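Local coordinates for translocator protein bipD (Burkholderia pseudomallei, PDB 3NFT) that is needed for invasion of epithelial cells and survival within host cells, and probably regulates the secretion of other type III effectors from the tip of the needle, at residues V241-T244 against A245-Q248; A167-D170 against K171-K174; V154-V157 against M158-Q162; K258-I261 against Q262-Q266. All coordinates share one frame; numbering follows the deposited sequence.

How the contacts relate
From the N terminus, contact 3 (154-162) comes first, near the end of helix 121-160. Contact 2 (167-174) follows it and closes the hairpin of strands 165-168 and 172-175. Contact 1 (241-248) lies where strand 240-243 runs into helix 244-295, and contact 4 (258-266) sits farther along that helix. All four are local and in series; none nests in or crosses another. In space they pair differently: contacts 1 and 2 meet in one three-stranded antiparallel sheet, where Met173 N lies 2.8 Å from Trp242 O, while contacts 3 and 4 touch between the two long helices, with Val154 CG1 4.0 Å from Ile261 CD1.

Contact 1: residues V241-T244 against A245-Q248; sequences VWDT and ARYQ
Asp243 and Arg246 carry the polar part of this strand-to-helix turn. Asp243 is the N-cap: its OD2 accepts the N-H of Arg246, N to OD2 3.2 Å, approached from above the carboxylate plane. The other oxygen, OD1, takes NH1 of Arg246 at 2.9 Å in a salt bridge that lies in the guanidinium plane but comes from above the carboxylate, the two planes standing 84° apart. With chi1 at 57°, CG of Asp243 sits between its own backbone N and carbonyl carbon, which brings the carboxylate back over the first turn. Aspartate suits the place, since a short side chain with two acceptors can serve a helix N-H and a cation together, and its negative charge should interact favourably with the positive end of the helix dipole. The first backbone bonds of the helix run from Tyr247 N to Asp243 O and from Gln248 N to Thr244 O. Outward, Thr244 OG1 bonds to Lys171 O, Gln248 NE2 to Asp61 and Tyr247 OH to Pro60 O.

Packing contacts come from Trp242 and Thr244. One face of the indole receives CB of Arg246, 4.1 Å from Trp242 CG, and Trp242 CE3 lies 3.7 Å from CA of Tyr247. CG2 of Thr244 lies alongside the Gln248 amide, 3.6 Å from NE2. The arrangement is an aspartate N-cap, here starting the long helix of the predicted C-terminal coiled coil straight from a strand.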
loop_
_atom_site.group_PDB
_atom_site.type_symbol
_atom_site.label_atom_id
_atom_site.label_comp_id
_atom_site.label_asym_id
_atom_site.label_seq_id
_atom_site.Cartn_x
_atom_site.Cartn_y
_atom_site.Cartn_z
ATOM N N VAL A 241 -20.655 -54.638 26.340
ATOM C CA VAL A 241 -21.854 -54.407 27.117
ATOM C C VAL A 241 -21.468 -53.685 28.398
ATOM O O VAL A 241 -20.678 -54.186 29.215
ATOM C CB VAL A 241 -22.625 -55.700 27.407
ATOM C CG1 VAL A 241 -23.821 -55.394 28.311
ATOM C CG2 VAL A 241 -23.092 -56.339 26.109
ATOM N N TRP A 242 -21.995 -52.477 28.555
ATOM C CA TRP A 242 -21.698 -51.639 29.718
ATOM C C TRP A 242 -22.963 -51.330 30.512
ATOM O O TRP A 242 -24.029 -51.062 29.940
ATOM C CB TRP A 242 -21.091 -50.308 29.289
ATOM C CG TRP A 242 -19.627 -50.282 29.002
ATOM C CD1 TRP A 242 -18.675 -51.128 29.501
ATOM C CD2 TRP A 242 -18.926 -49.303 28.225
ATOM N NE1 TRP A 242 -17.428 -50.747 29.042
ATOM C CE2 TRP A 242 -17.562 -49.626 28.263
ATOM C CE3 TRP A 242 -19.327 -48.200 27.464
ATOM C CZ2 TRP A 242 -16.599 -48.885 27.562
ATOM C CZ3 TRP A 242 -18.372 -47.475 26.783
ATOM C CH2 TRP A 242 -17.019 -47.806 26.857
ATOM N N ASP A 243 -22.819 -51.295 31.828
ATOM C CA ASP A 243 -23.841 -50.717 32.674
ATOM C C ASP A 243 -23.966 -49.241 32.328
ATOM O O ASP A 243 -23.043 -48.617 31.766
ATOM C CB ASP A 243 -23.494 -50.889 34.152
ATOM C CG ASP A 243 -22.147 -50.291 34.505
ATOM O OD1 ASP A 243 -21.101 -50.833 34.042
ATOM O OD2 ASP A 243 -22.121 -49.279 35.226
ATOM N N THR A 244 -25.113 -48.671 32.675
ATOM C CA THR A 244 -25.357 -47.288 32.346
ATOM C C THR A 244 -24.259 -46.366 32.870
ATOM O O THR A 244 -23.824 -45.455 32.157
ATOM C CB THR A 244 -26.718 -46.851 32.877
ATOM O OG1 THR A 244 -27.718 -47.656 32.259
ATOM C CG2 THR A 244 -26.923 -45.383 32.555
ATOM N N ALA A 245 -23.806 -46.570 34.112
ATOM C CA ALA A 245 -22.841 -45.640 34.682
ATOM C C ALA A 245 -21.532 -45.632 33.889
ATOM O O ALA A 245 -20.988 -44.574 33.608
ATOM C CB ALA A 245 -22.590 -45.920 36.147
ATOM N N ARG A 246 -21.043 -46.810 33.503
ATOM C CA ARG A 246 -19.812 -46.863 32.697
ATOM C C ARG A 246 -20.033 -46.271 31.298
ATOM O O ARG A 246 -19.157 -45.592 30.734
ATOM C CB ARG A 246 -19.277 -48.285 32.602
ATOM C CG ARG A 246 -18.479 -48.673 33.815
ATOM C CD ARG A 246 -17.789 -50.018 33.608
ATOM N NE ARG A 246 -17.060 -50.503 34.791
ATOM C CZ ARG A 246 -17.604 -51.210 35.779
ATOM N NH1 ARG A 246 -18.899 -51.509 35.775
ATOM N NH2 ARG A 246 -16.844 -51.620 36.795
ATOM N N TYR A 247 -21.204 -46.493 30.718
ATOM C CA TYR A 247 -21.496 -45.898 29.423
ATOM C C TYR A 247 -21.467 -44.372 29.539
ATOM O O TYR A 247 -20.914 -43.673 28.705
ATOM C CB TYR A 247 -22.854 -46.378 28.903
ATOM C CG TYR A 247 -23.255 -45.632 27.660
ATOM C CD1 TYR A 247 -24.106 -44.527 27.734
ATOM C CD2 TYR A 247 -22.735 -45.983 26.419
ATOM C CE1 TYR A 247 -24.446 -43.834 26.611
ATOM C CE2 TYR A 247 -23.072 -45.291 25.282
ATOM C CZ TYR A 247 -23.921 -44.199 25.372
ATOM O OH TYR A 247 -24.255 -43.500 24.212
ATOM N N GLN A 248 -22.070 -43.851 30.602
ATOM C CA GLN A 248 -22.152 -42.413 30.769
ATOM C C GLN A 248 -20.782 -41.793 30.974
ATOM O O GLN A 248 -20.530 -40.699 30.510
ATOM C CB GLN A 248 -23.105 -42.058 31.922
ATOM C CG GLN A 248 -24.556 -42.347 31.534
ATOM C CD GLN A 248 -25.588 -41.984 32.604
ATOM O OE1 GLN A 248 -25.276 -41.889 33.793
ATOM N NE2 GLN A 248 -26.837 -41.827 32.181
#

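Contact 2: residues A167-D170 against K171-K174; sequences AKDD and KNMK
Lys168 and Asn172 form an antiparallel hydrogen-bonded pair, joined by Lys168 N to Asn172 O at 2.9 Å and by Asn172 N to Lys168 O at 3.0 Å. The first bond is nearly straight at hydrogen but reaches Asn172 O from above the carbonyl plane; the second is more bent. Ala167 and Met173 are the next, non-hydrogen-bonded pair. The chain reverses through Asp169, Asp170 and Lys171, and Asp169 takes an unusual positive-phi conformation (phi 62°, psi -157°), uncommon for a residue with a side chain.

On the face shared by Lys168 and Asn172, CB of Lys168 lies 4.1 Å from CB of Asn172 and equally far from CB of Lys174. The Asp169 carboxylate comes across to the Asn172 side-chain amide, their planes nearly perpendicular. Lys171 folds back toward the same carboxylate: a strained, nearly eclipsed chi1 of 16° and a bend at chi2 together bring its NZ to 3.7 Å from CB of Asp169, though Asp169 OD2 and Lys171 NZ stay 4.1 Å apart, beyond a salt bridge. Met173 turns to the opposite face, where its flexible apolar chain is buried against Phe67 and Ile165.

Lysines and aspartates fit this exposed tip, but their attraction is probably loose, and Lys168 NZ and Lys174 NZ, 5.7 Å apart, may repel mildly. Backbone bonds hold the turn, aided by Arg62 NH2 on Asn172 O and by strand 240-243, while buried Asp170 N has no partner in the model.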
loop_
_atom_site.group_PDB
_atom_site.type_symbol
_atom_site.label_atom_id
_atom_site.label_comp_id
_atom_site.label_asym_id
_atom_site.label_seq_id
_atom_site.Cartn_x
_atom_site.Cartn_y
_atom_site.Cartn_z
ATOM N N ALA A 167 -29.688 -50.300 23.282
ATOM C CA ALA A 167 -30.096 -50.837 24.565
ATOM C C ALA A 167 -29.825 -52.333 24.625
ATOM O O ALA A 167 -30.146 -53.076 23.686
ATOM C CB ALA A 167 -31.624 -50.581 24.789
ATOM N N LYS A 168 -29.268 -52.772 25.754
ATOM C CA LYS A 168 -29.053 -54.191 26.039
ATOM C C LYS A 168 -29.711 -54.471 27.384
ATOM O O LYS A 168 -29.496 -53.736 28.342
ATOM C CB LYS A 168 -27.549 -54.495 26.114
ATOM C CG LYS A 168 -27.184 -55.956 26.398
ATOM C CD LYS A 168 -27.343 -56.801 25.171
ATOM C CE LYS A 168 -27.158 -58.264 25.471
ATOM N NZ LYS A 168 -27.338 -59.053 24.229
ATOM N N ASP A 169 -30.502 -55.532 27.478
ATOM C CA ASP A 169 -31.102 -55.908 28.761
ATOM C C ASP A 169 -31.998 -54.762 29.218
ATOM O O ASP A 169 -32.427 -53.948 28.410
ATOM C CB ASP A 169 -30.021 -56.195 29.826
ATOM C CG ASP A 169 -28.953 -57.146 29.341
ATOM O OD1 ASP A 169 -29.290 -58.184 28.717
ATOM O OD2 ASP A 169 -27.767 -56.855 29.594
ATOM N N ASP A 170 -32.258 -54.670 30.512
ATOM C CA ASP A 170 -33.113 -53.604 31.022
ATOM C C ASP A 170 -32.316 -52.398 31.497
ATOM O O ASP A 170 -32.869 -51.307 31.644
ATOM C CB ASP A 170 -33.985 -54.168 32.140
ATOM C CG ASP A 170 -34.842 -55.332 31.661
ATOM O OD1 ASP A 170 -35.862 -55.079 30.971
ATOM O OD2 ASP A 170 -34.484 -56.498 31.961
ATOM N N LYS A 171 -31.015 -52.590 31.709
ATOM C CA LYS A 171 -30.182 -51.577 32.347
ATOM C C LYS A 171 -28.801 -51.377 31.710
ATOM O O LYS A 171 -27.999 -50.586 32.213
ATOM C CB LYS A 171 -30.030 -51.883 33.847
ATOM C CG LYS A 171 -30.411 -53.310 34.273
ATOM C CD LYS A 171 -29.466 -54.396 33.711
ATOM C CE LYS A 171 -30.067 -55.784 33.929
ATOM N NZ LYS A 171 -29.244 -56.904 33.378
ATOM N N ASN A 172 -28.526 -52.068 30.607
ATOM C CA ASN A 172 -27.207 -51.992 29.981
ATOM C C ASN A 172 -27.267 -51.369 28.597
ATOM O O ASN A 172 -28.350 -51.169 28.034
ATOM C CB ASN A 172 -26.564 -53.381 29.913
ATOM C CG ASN A 172 -26.333 -54.010 31.297
ATOM O OD1 ASN A 172 -26.642 -55.184 31.507
ATOM N ND2 ASN A 172 -25.779 -53.251 32.219
ATOM N N MET A 173 -26.103 -50.979 28.089
ATOM C CA MET A 173 -25.914 -50.433 26.753
ATOM C C MET A 173 -24.927 -51.335 26.025
ATOM O O MET A 173 -23.974 -51.840 26.624
ATOM C CB MET A 173 -25.325 -49.029 26.812
ATOM C CG MET A 173 -26.161 -48.027 27.564
ATOM S SD MET A 173 -27.687 -47.629 26.693
ATOM C CE MET A 173 -27.201 -46.402 25.511
ATOM N N LYS A 174 -25.162 -51.564 24.751
ATOM C CA LYS A 174 -24.225 -52.272 23.901
ATOM C C LYS A 174 -23.592 -51.270 22.967
ATOM O O LYS A 174 -24.281 -50.455 22.329
ATOM C CB LYS A 174 -24.908 -53.388 23.120
ATOM C CG LYS A 174 -24.013 -54.142 22.160
ATOM C CD LYS A 174 -24.801 -55.172 21.354
ATOM C CE LYS A 174 -23.946 -55.882 20.319
ATOM N NZ LYS A 174 -24.696 -57.007 19.656
#

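Contact 3: residues V154-V157 against M158-Q162; sequences VADV and MSKLQ
Asp156 and Lys160 meet on the more open side of the helix, where OD1 of Asp156 receives NZ of Lys160 at 2.7 Å on the syn side, 18° out of the carboxylate plane. A final bend in the lysine chain, chi4 60°, swings NZ onto that oxygen. Asp and Lys four residues apart suit such a pairing, because one helical turn brings them to the same side.

Met158 packs back along the helix on Val154. In the one of its two modelled conformers described here, the chain runs out extended and then bends at chi3 (-58°), which carries CE to 3.7 Å from CG1 of Val154. Unbranched and flexible, methionine can adapt to such a place.

Val157, a compact branched residue, meets Leu183 and Val187 of helix 177-189. Its carbonyl accepts Leu161 N, and the Leu161 side chain packs beside the same oxygen.

Ser159 OG donates to Ala155 O at 2.8 Å, satisfying a buried hydroxyl that also bonds to Ala73 N, while the Ser159 backbone N makes only weak bonds. This is typical of a helix in an antiparallel bundle: an i/i+4 salt bridge outside, aliphatic side chains inward, near where helix 121-160 gives way to a 3-10 turn.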
loop_
_atom_site.group_PDB
_atom_site.type_symbol
_atom_site.label_atom_id
_atom_site.label_comp_id
_atom_site.label_asym_id
_atom_site.label_seq_id
_atom_site.Cartn_x
_atom_site.Cartn_y
_atom_site.Cartn_z
ATOM N N VAL A 154 -17.179 -34.507 11.067
ATOM C CA VAL A 154 -17.262 -34.930 12.469
ATOM C C VAL A 154 -18.736 -35.079 12.870
ATOM O O VAL A 154 -19.135 -36.057 13.453
ATOM C CB VAL A 154 -16.496 -33.983 13.396
ATOM C CG1 VAL A 154 -16.690 -34.365 14.861
ATOM C CG2 VAL A 154 -14.991 -33.941 13.052
ATOM N N ALA A 155 -19.566 -34.125 12.468
ATOM C CA ALA A 155 -21.009 -34.283 12.692
ATOM C C ALA A 155 -21.588 -35.522 12.043
ATOM O O ALA A 155 -22.438 -36.199 12.617
ATOM C CB ALA A 155 -21.749 -33.016 12.249
ATOM N N ASP A 156 -21.098 -35.839 10.842
ATOM C CA ASP A 156 -21.548 -36.981 10.074
ATOM C C ASP A 156 -21.171 -38.266 10.835
ATOM O O ASP A 156 -22.006 -39.123 11.087
ATOM C CB ASP A 156 -20.869 -36.934 8.701
ATOM C CG ASP A 156 -21.452 -37.900 7.686
ATOM O OD1 ASP A 156 -22.367 -38.691 7.972
ATOM O OD2 ASP A 156 -20.941 -37.854 6.534
ATOM N N VAL A 157 -19.889 -38.402 11.230
ATOM C CA VAL A 157 -19.482 -39.599 11.950
ATOM C C VAL A 157 -20.175 -39.744 13.309
ATOM O O VAL A 157 -20.526 -40.861 13.706
ATOM C CB VAL A 157 -17.960 -39.750 12.029
ATOM C CG1 VAL A 157 -17.374 -38.899 13.128
ATOM C CG2 VAL A 157 -17.602 -41.231 12.226
ATOM N N MET A 158 -20.418 -38.629 14.003
ATOM C CA MET A 158 -21.072 -38.689 15.300
ATOM C C MET A 158 -22.547 -39.029 15.165
ATOM O O MET A 158 -23.189 -39.394 16.157
ATOM C CB MET A 158 -20.864 -37.400 16.106
ATOM C CG MET A 158 -19.412 -37.136 16.416
ATOM S SD MET A 158 -19.210 -35.702 17.507
ATOM C CE MET A 158 -19.996 -34.388 16.577
ATOM N N SER A 159 -23.084 -38.867 13.952
ATOM C CA SER A 159 -24.452 -39.282 13.656
ATOM C C SER A 159 -24.456 -40.782 13.287
ATOM O O SER A 159 -25.207 -41.563 13.854
ATOM C CB SER A 159 -25.011 -38.450 12.520
ATOM O OG SER A 159 -25.055 -37.079 12.858
ATOM N N LYS A 160 -23.611 -41.168 12.335
ATOM C CA LYS A 160 -23.518 -42.549 11.876
ATOM C C LYS A 160 -23.197 -43.523 12.994
ATOM O O LYS A 160 -23.745 -44.630 13.041
ATOM C CB LYS A 160 -22.451 -42.672 10.787
ATOM C CG LYS A 160 -22.836 -42.099 9.469
ATOM C CD LYS A 160 -21.722 -42.272 8.442
ATOM C CE LYS A 160 -22.249 -42.265 7.031
ATOM N NZ LYS A 160 -22.955 -41.004 6.681
ATOM N N LEU A 161 -22.342 -43.108 13.931
ATOM C CA LEU A 161 -21.880 -44.029 14.970
ATOM C C LEU A 161 -22.976 -44.445 15.916
ATOM O O LEU A 161 -22.894 -45.463 16.564
ATOM C CB LEU A 161 -20.676 -43.472 15.731
ATOM C CG LEU A 161 -20.851 -42.263 16.658
ATOM C CD1 LEU A 161 -21.421 -42.713 18.002
ATOM C CD2 LEU A 161 -19.496 -41.533 16.874
ATOM N N GLN A 162 -24.057 -43.652 15.956
ATOM C CA GLN A 162 -25.183 -43.939 16.840
ATOM C C GLN A 162 -25.888 -45.244 16.456
ATOM O O GLN A 162 -26.587 -45.829 17.283
ATOM C CB GLN A 162 -26.153 -42.749 16.850
ATOM C CG GLN A 162 -25.494 -41.524 17.411
ATOM C CD GLN A 162 -26.456 -40.350 17.539
ATOM O OE1 GLN A 162 -27.642 -40.541 17.795
ATOM N NE2 GLN A 162 -25.941 -39.149 17.337
#

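Contact 4: residues K258-I261 against Q262-Q266; sequences KDNI and QNDVQ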
loop_
_atom_site.group_PDB
_atom_site.type_symbol
_atom_site.label_atom_id
_atom_site.label_comp_id
_atom_site.label_asym_id
_atom_site.label_seq_id
_atom_site.Cartn_x
_atom_site.Cartn_y
_atom_site.Cartn_z
ATOM N N LYS A 258 -15.697 -33.809 21.608
ATOM C CA LYS A 258 -16.630 -33.198 20.706
ATOM C C LYS A 258 -16.715 -31.690 21.004
ATOM O O LYS A 258 -16.617 -30.867 20.104
ATOM C CB LYS A 258 -18.004 -33.876 20.864
ATOM C CG LYS A 258 -19.159 -33.170 20.150
ATOM C CD LYS A 258 -20.522 -33.751 20.488
ATOM C CE LYS A 258 -21.661 -33.024 19.754
ATOM N NZ LYS A 258 -22.212 -31.873 20.551
ATOM N N ASP A 259 -16.866 -31.340 22.284
ATOM C CA ASP A 259 -16.992 -29.936 22.643
ATOM C C ASP A 259 -15.706 -29.146 22.358
ATOM O O ASP A 259 -15.752 -27.935 22.059
ATOM C CB ASP A 259 -17.402 -29.740 24.110
ATOM C CG ASP A 259 -18.825 -30.198 24.413
ATOM O OD1 ASP A 259 -19.603 -30.447 23.475
ATOM O OD2 ASP A 259 -19.206 -30.255 25.619
ATOM N N ASN A 260 -14.555 -29.808 22.476
ATOM C CA ASN A 260 -13.299 -29.167 22.115
ATOM C C ASN A 260 -13.303 -28.799 20.612
ATOM O O ASN A 260 -12.858 -27.702 20.221
ATOM C CB ASN A 260 -12.136 -30.089 22.457
ATOM C CG ASN A 260 -10.790 -29.377 22.571
ATOM O OD1 ASN A 260 -10.553 -28.248 22.054
ATOM N ND2 ASN A 260 -9.874 -30.054 23.243
ATOM N N ILE A 261 -13.746 -29.734 19.772
ATOM C CA ILE A 261 -13.812 -29.479 18.329
ATOM C C ILE A 261 -14.783 -28.331 18.050
ATOM O O ILE A 261 -14.448 -27.439 17.287
ATOM C CB ILE A 261 -14.199 -30.723 17.527
ATOM C CG1 ILE A 261 -13.118 -31.812 17.677
ATOM C CG2 ILE A 261 -14.466 -30.354 16.031
ATOM C CD1 ILE A 261 -13.526 -33.138 16.997
ATOM N N GLN A 262 -15.917 -28.292 18.769
ATOM C CA GLN A 262 -16.847 -27.176 18.584
ATOM C C GLN A 262 -16.163 -25.851 18.965
ATOM O O GLN A 262 -16.322 -24.842 18.285
ATOM C CB GLN A 262 -18.102 -27.331 19.446
ATOM C CG GLN A 262 -19.104 -26.229 19.198
ATOM C CD GLN A 262 -20.345 -26.267 20.087
ATOM O OE1 GLN A 262 -20.858 -25.201 20.540
ATOM N NE2 GLN A 262 -20.862 -27.457 20.329
ATOM N N ASN A 263 -15.417 -25.851 20.070
ATOM C CA ASN A 263 -14.736 -24.636 20.472
ATOM C C ASN A 263 -13.699 -24.164 19.455
ATOM O O ASN A 263 -13.558 -22.986 19.202
ATOM C CB ASN A 263 -14.072 -24.784 21.834
ATOM C CG ASN A 263 -13.572 -23.461 22.352
ATOM O OD1 ASN A 263 -12.416 -23.108 22.164
ATOM N ND2 ASN A 263 -14.487 -22.669 22.920
ATOM N N ASP A 264 -12.986 -25.097 18.848
ATOM C CA ASP A 264 -12.004 -24.754 17.834
ATOM C C ASP A 264 -12.672 -24.033 16.679
ATOM O O ASP A 264 -12.155 -23.038 16.165
ATOM C CB ASP A 264 -11.312 -26.011 17.288
ATOM C CG ASP A 264 -10.410 -26.693 18.285
ATOM O OD1 ASP A 264 -9.932 -26.034 19.231
ATOM O OD2 ASP A 264 -10.210 -27.917 18.124
ATOM N N VAL A 265 -13.821 -24.557 16.271
ATOM C CA VAL A 265 -14.545 -24.008 15.129
ATOM C C VAL A 265 -15.202 -22.681 15.504
ATOM O O VAL A 265 -15.127 -21.727 14.725
ATOM C CB VAL A 265 -15.531 -25.001 14.563
ATOM C CG1 VAL A 265 -16.387 -24.374 13.461
ATOM C CG2 VAL A 265 -14.747 -26.201 13.979
ATOM N N GLN A 266 -15.795 -22.596 16.697
ATOM C CA GLN A 266 -16.308 -21.306 17.180
ATOM C C GLN A 266 -15.230 -20.240 17.147
ATOM O O GLN A 266 -15.464 -19.092 16.721
ATOM C CB GLN A 266 -16.838 -21.444 18.601
ATOM C CG GLN A 266 -17.338 -20.130 19.234
ATOM C CD GLN A 266 -18.658 -19.639 18.666
ATOM O OE1 GLN A 266 -18.816 -18.443 18.363
ATOM N NE2 GLN A 266 -19.627 -20.523 18.578
HETATM O O HOH W 1 -20.188 -30.015 20.861
HETATM O O HOH W 2 -8.182 -26.684 21.596
#
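Asn260 and Asp264, one turn apart, cross with amide and carboxylate planes 52° apart. The oxygens Asn260 OD1 and Asp264 OD1 come to 3.6 Å, both acceptors, and a water reconciles them: it donates to Asn260 OD1 at 2.9 Å and to Asp264 OD1 at 3.0 Å. In Asn260, chi1 of -160° sends the amide outward and chi2 of -20° turns OD1 toward Asp264. The second carboxylate oxygen, Asp264 OD2, forms a salt bridge with Lys227.

A second water joins three side chains on another side of the helix. It accepts from Lys258 NZ at 2.8 Å, donates to Asp259 OD1 at 2.7 Å, and accepts weakly from Gln262 NE2. Lys258 and Gln262 are long enough to reach this common water; the extended Gln262 also lies against Phe54 and Ile51, while Lys258 NZ bonds to Phe54 O.

Ile261 and Val265 point to a different side, touching Tyr150 and Phe151; branched aliphatic residues suit this apolar interface with helix 121-160, consistent with the predicted coiled coil. The polar side chains of the contact thus meet one another through water: by accepting from Lys258 NZ and donating to Asp259 OD1, one water links two opposite charges without direct contact.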